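Side-chain contacts in putative TRAP PERIPLASMIC SOLUTE BINDING PROTEIN (Haemophilus influenzae, PDB 4PBQ), which binds L-gulonate between its two lobes and probably delivers sugar acids of this kind to a TRAP transporter in the inner membrane: residues Q129-Y134 with L235-L240; M210-S215 with D278-H283. All coordinates share one frame; numbering follows the deposited sequence.

Contact 1: Q129-Y134 with L235-L240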
# COMPACT_ATOMS: atom_id res chain seq x y z
N GLN A 129 3.43 -11.13 12.38
CA GLN A 129 4.00 -11.31 13.73
C GLN A 129 5.49 -11.02 13.78
O GLN A 129 6.01 -10.59 14.80
CB GLN A 129 3.74 -12.73 14.22
CG GLN A 129 2.30 -12.97 14.68
CD GLN A 129 2.01 -14.43 14.98
OE1 GLN A 129 0.85 -14.81 15.16
NE2 GLN A 129 3.05 -15.26 15.05
N LYS A 130 6.18 -11.25 12.66
CA LYS A 130 7.61 -10.99 12.61
C LYS A 130 7.96 -9.51 12.69
O LYS A 130 9.12 -9.17 12.93
CB LYS A 130 8.21 -11.54 11.31
CG LYS A 130 8.20 -13.05 11.19
CD LYS A 130 8.75 -13.49 9.82
CE LYS A 130 9.22 -14.94 9.84
NZ LYS A 130 8.28 -15.83 10.58
N MSE A 131 6.98 -8.63 12.48
CA MSE A 131 7.25 -7.20 12.60
C MSE A 131 7.59 -6.82 14.04
O MSE A 131 8.23 -5.81 14.29
CB MSE A 131 6.06 -6.39 12.09
CG MSE A 131 5.78 -6.60 10.63
SE MSE A 131 4.29 -5.46 10.02
CE MSE A 131 5.14 -3.83 10.08
N GLU A 132 7.18 -7.65 15.00
CA GLU A 132 7.47 -7.37 16.41
C GLU A 132 8.97 -7.34 16.72
O GLU A 132 9.42 -6.61 17.60
CB GLU A 132 6.72 -8.35 17.32
CG GLU A 132 5.22 -8.12 17.19
CD GLU A 132 4.37 -9.18 17.87
OE1 GLU A 132 4.74 -9.60 18.98
OE2 GLU A 132 3.33 -9.57 17.28
N LYS A 133 9.74 -8.11 15.97
CA LYS A 133 11.20 -8.10 16.09
C LYS A 133 11.80 -6.72 15.79
O LYS A 133 12.90 -6.40 16.24
CB LYS A 133 11.79 -9.12 15.11
CG LYS A 133 13.29 -9.15 15.03
CD LYS A 133 13.75 -10.30 14.12
CE LYS A 133 15.28 -10.38 14.00
NZ LYS A 133 15.69 -11.57 13.19
N TYR A 134 11.06 -5.92 15.05
CA TYR A 134 11.52 -4.59 14.65
C TYR A 134 10.71 -3.48 15.31
O TYR A 134 10.75 -2.32 14.88
CB TYR A 134 11.45 -4.46 13.12
CG TYR A 134 12.22 -5.57 12.46
CD1 TYR A 134 13.60 -5.52 12.40
CD2 TYR A 134 11.58 -6.68 11.94
CE1 TYR A 134 14.32 -6.56 11.82
CE2 TYR A 134 12.28 -7.70 11.37
CZ TYR A 134 13.66 -7.64 11.31
OH TYR A 134 14.39 -8.67 10.73
N LEU A 235 -1.11 -1.31 5.97
CA LEU A 235 -0.96 -2.00 7.25
C LEU A 235 -1.30 -1.08 8.41
O LEU A 235 -0.66 -0.05 8.58
CB LEU A 235 0.47 -2.51 7.40
CG LEU A 235 0.87 -3.82 6.69
CD1 LEU A 235 0.39 -3.91 5.32
CD2 LEU A 235 2.42 -3.92 6.77
N LEU A 236 -2.28 -1.46 9.21
CA LEU A 236 -2.60 -0.72 10.43
C LEU A 236 -1.76 -1.28 11.54
O LEU A 236 -1.84 -2.47 11.86
CB LEU A 236 -4.07 -0.90 10.79
CG LEU A 236 -4.53 -0.28 12.10
CD1 LEU A 236 -4.29 1.23 12.11
CD2 LEU A 236 -6.01 -0.58 12.26
N GLN A 237 -0.95 -0.41 12.14
CA GLN A 237 0.10 -0.81 13.05
C GLN A 237 0.09 0.01 14.33
O GLN A 237 -0.33 1.16 14.30
CB GLN A 237 1.45 -0.58 12.37
CG GLN A 237 1.71 -1.45 11.16
CD GLN A 237 2.74 -0.83 10.23
OE1 GLN A 237 3.95 -1.07 10.36
NE2 GLN A 237 2.27 0.02 9.33
N ILE A 238 0.58 -0.57 15.41
CA ILE A 238 0.77 0.17 16.66
C ILE A 238 2.22 -0.10 17.10
O ILE A 238 2.72 -1.21 16.98
CB ILE A 238 -0.29 -0.23 17.71
CG1 ILE A 238 -0.19 0.60 18.99
CG2 ILE A 238 -0.20 -1.65 18.08
CD1 ILE A 238 -1.59 0.79 19.64
N SER A 239 2.90 0.94 17.55
CA SER A 239 4.22 0.76 18.11
C SER A 239 4.22 -0.27 19.23
O SER A 239 3.35 -0.26 20.11
CB SER A 239 4.74 2.08 18.67
OG SER A 239 5.97 1.90 19.34
N LEU A 240 5.19 -1.16 19.23
CA LEU A 240 5.28 -2.17 20.27
C LEU A 240 5.52 -1.53 21.65
O LEU A 240 5.05 -2.04 22.66
CB LEU A 240 6.39 -3.16 19.94
CG LEU A 240 6.36 -4.50 20.70
CD1 LEU A 240 5.08 -5.28 20.40
CD2 LEU A 240 7.57 -5.29 20.33
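Met131, a selenomethionine, carries CG anti to its own carbonyl carbon (chi1 -63°), and a bend at chi3 (72°) then brings the terminal methyl beside the amide oxygen of Gln237, tilted out of the amide plane. The glutamine has the same first torsion and is extended beyond CG, and the two side chains cross at about a right angle. Met131 CE comes within 3.0 Å of Gln237 OE1, a short, tight contact for a methyl and an oxygen. The selenium meets Leu235 instead, Met131 SE lying 4.1 Å from Leu235 CD2 in an ordinary apolar contact. The other end of the Gln237 amide is held fast: NE2 donates to Leu235 O at 3.0 Å, from well above the carbonyl plane, and also bonds to Thr89 OG1. These two bonds restrain the rotation of the amide. Strand 231-239 lies here between strands 86-89 and 136-151, antiparallel to both, in the mixed sheet of a family 7 solute-binding protein, and the short 3-10 turn 131-133 packs on it just before the chain enters strand 136-151. Ile136 and Phe100 also touch Met131, which is buried. Where the strand gives way to helix 240-243, Leu240 CD2 lies 3.6 Å from Glu132 O. The other methyl of Leu240, CD1, is 4.3 Å from Glu132 CG, the aliphatic part of a partly exposed side chain whose carboxylate makes a long, weak ion pair with Lys137.

Contact 2: M210-S215 with D278-H283; sequences MLIKDS and DYLAKH
The ring of Tyr279 is covered on both faces. Lys213 lies over one of them, with CE 3.5 Å from the ring centroid and almost exactly on the ring normal, while NZ stands 3.8 Å from the same centroid and 23° off the normal. The lysine thus offers both a CH-pi contact through its last methylene and a cation-pi contact through its ammonium group. On the opposite face of the Tyr279 ring sits His283, whose CE1 is 3.1 Å above the plane, displaced toward the rim; in turn, Tyr279 CZ lies over the centre of the imidazole. At the imidazole edge ND1 donates to Tyr279 O at 2.7 Å, close to the ring plane, and this bond helps to hold His283 against the tyrosine, although a neighbouring molecule in the crystal also touches the histidine. Tyr279 O also accepts from Lys282 N, the two donors arriving from opposite faces of the carbonyl as the helix finishes.

Lys213 reaches across because its CG is anti to the backbone N (chi1 -174°) and the remaining chain is extended, passing CG and CD by the CD1 side of the ring before CE arrives over the centre. Tyr279 OH is engaged elsewhere, by a hydrogen bond with Tyr218 OH. Beside the lysine-tyrosine pair Ile212 CG2 and Leu280 CD1 make a looser apolar contact at 4.5 Å, both residues being buried.

The contact joins short helix 209-214, which directly follows strand 204-208, to the C-terminal end of long helix 248-281. Val276, about one turn earlier on the long helix, touches Lys213, and Ile224 of strand 223-225 packs against Ile212 and Leu280.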
# COMPACT_ATOMS: atom_id res chain seq x y z
N MSE A 210 -7.39 5.11 -6.29
CA MSE A 210 -7.89 6.06 -5.32
C MSE A 210 -6.85 7.10 -4.96
O MSE A 210 -7.19 8.28 -4.85
CB MSE A 210 -8.44 5.39 -4.06
CG MSE A 210 -9.64 4.52 -4.35
SE MSE A 210 -10.50 3.83 -2.75
CE MSE A 210 -9.21 2.46 -2.28
N LEU A 211 -5.59 6.70 -4.84
CA LEU A 211 -4.53 7.67 -4.62
C LEU A 211 -4.43 8.69 -5.78
O LEU A 211 -4.29 9.89 -5.56
CB LEU A 211 -3.19 6.94 -4.42
CG LEU A 211 -1.92 7.70 -4.04
CD1 LEU A 211 -1.34 8.57 -5.16
CD2 LEU A 211 -2.16 8.49 -2.81
N ILE A 212 -4.49 8.20 -7.01
CA ILE A 212 -4.43 9.07 -8.18
C ILE A 212 -5.52 10.14 -8.16
O ILE A 212 -5.28 11.29 -8.51
CB ILE A 212 -4.45 8.21 -9.45
CG1 ILE A 212 -3.14 7.44 -9.52
CG2 ILE A 212 -4.63 9.08 -10.70
CD1 ILE A 212 -3.10 6.39 -10.62
N LYS A 213 -6.72 9.79 -7.70
CA LYS A 213 -7.77 10.80 -7.60
C LYS A 213 -7.54 11.69 -6.38
O LYS A 213 -7.58 12.92 -6.50
CB LYS A 213 -9.16 10.17 -7.46
CG LYS A 213 -10.27 11.23 -7.50
CD LYS A 213 -11.62 10.72 -7.06
CE LYS A 213 -12.57 11.89 -6.92
NZ LYS A 213 -13.94 11.54 -6.41
N ASP A 214 -7.36 11.06 -5.22
CA ASP A 214 -7.38 11.79 -3.93
C ASP A 214 -6.25 12.82 -3.93
O ASP A 214 -6.39 13.90 -3.36
CB ASP A 214 -7.10 10.83 -2.78
CG ASP A 214 -8.25 9.85 -2.48
OD1 ASP A 214 -9.38 9.97 -3.01
OD2 ASP A 214 -7.99 8.93 -1.65
N SER A 215 -5.12 12.45 -4.51
CA SER A 215 -3.93 13.31 -4.52
C SER A 215 -4.02 14.47 -5.51
O SER A 215 -3.22 15.41 -5.42
CB SER A 215 -2.70 12.49 -4.91
OG SER A 215 -2.84 12.05 -6.26
N ASP A 278 -14.92 5.34 -12.40
CA ASP A 278 -15.93 6.03 -13.18
C ASP A 278 -15.65 7.54 -13.23
O ASP A 278 -15.76 8.16 -14.29
CB ASP A 278 -17.31 5.77 -12.59
CG ASP A 278 -18.43 6.25 -13.50
OD1 ASP A 278 -18.53 5.74 -14.63
OD2 ASP A 278 -19.19 7.15 -13.08
N TYR A 279 -15.33 8.11 -12.07
CA TYR A 279 -14.97 9.53 -11.96
C TYR A 279 -13.85 9.89 -12.95
O TYR A 279 -13.95 10.87 -13.70
CB TYR A 279 -14.53 9.85 -10.52
CG TYR A 279 -14.15 11.30 -10.29
CD1 TYR A 279 -12.88 11.76 -10.64
CD2 TYR A 279 -15.03 12.17 -9.71
CE1 TYR A 279 -12.53 13.07 -10.45
CE2 TYR A 279 -14.69 13.50 -9.51
CZ TYR A 279 -13.44 13.93 -9.88
OH TYR A 279 -13.07 15.24 -9.70
N LEU A 280 -12.78 9.11 -12.92
CA LEU A 280 -11.62 9.39 -13.76
C LEU A 280 -11.93 9.22 -15.25
O LEU A 280 -11.39 9.94 -16.09
CB LEU A 280 -10.45 8.51 -13.34
CG LEU A 280 -9.91 8.89 -11.95
CD1 LEU A 280 -8.89 7.88 -11.44
CD2 LEU A 280 -9.29 10.28 -11.99
N ALA A 281 -12.84 8.32 -15.57
CA ALA A 281 -13.31 8.22 -16.95
C ALA A 281 -14.00 9.51 -17.43
O ALA A 281 -14.05 9.79 -18.62
CB ALA A 281 -14.25 7.05 -17.11
N LYS A 282 -14.53 10.27 -16.49
CA LYS A 282 -15.45 11.35 -16.86
C LYS A 282 -14.90 12.75 -16.57
O LYS A 282 -15.63 13.73 -16.65
CB LYS A 282 -16.79 11.13 -16.12
CG LYS A 282 -17.54 9.91 -16.66
CD LYS A 282 -18.71 9.50 -15.80
CE LYS A 282 -19.52 8.38 -16.47
NZ LYS A 282 -20.58 7.84 -15.59
N HIS A 283 -13.60 12.84 -16.30
CA HIS A 283 -12.99 14.13 -16.01
C HIS A 283 -11.78 14.40 -16.90
O HIS A 283 -10.88 15.13 -16.50
CB HIS A 283 -12.59 14.24 -14.54
CG HIS A 283 -13.75 14.47 -13.62
ND1 HIS A 283 -14.64 13.47 -13.29
CD2 HIS A 283 -14.19 15.59 -13.00
CE1 HIS A 283 -15.58 13.96 -12.50
NE2 HIS A 283 -15.33 15.25 -12.31

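Contacts 1 and 2 lie on opposite sides of the chain's centre, their own centres 32 Å apart and their nearest atoms about 12 Å apart. Along the chain they alternate: 129-134, 210-215, 235-240, then 278-283. The mixed sheet connects them, since strand 136-151 pairs with strand 231-239 of contact 1 and also with strands 204-208 and 223-225 beside contact 2. Helix 248-281 also links the two regions: its Phe254 touches Ile238, and its C-terminal end lies in contact 2. Proteins of this family hold their ligand between two lobes; here Leu235 touches the L-gulonate pocket residue Leu91, and strand 204-208, leading into helix 209-214, carries pocket residue Asn207.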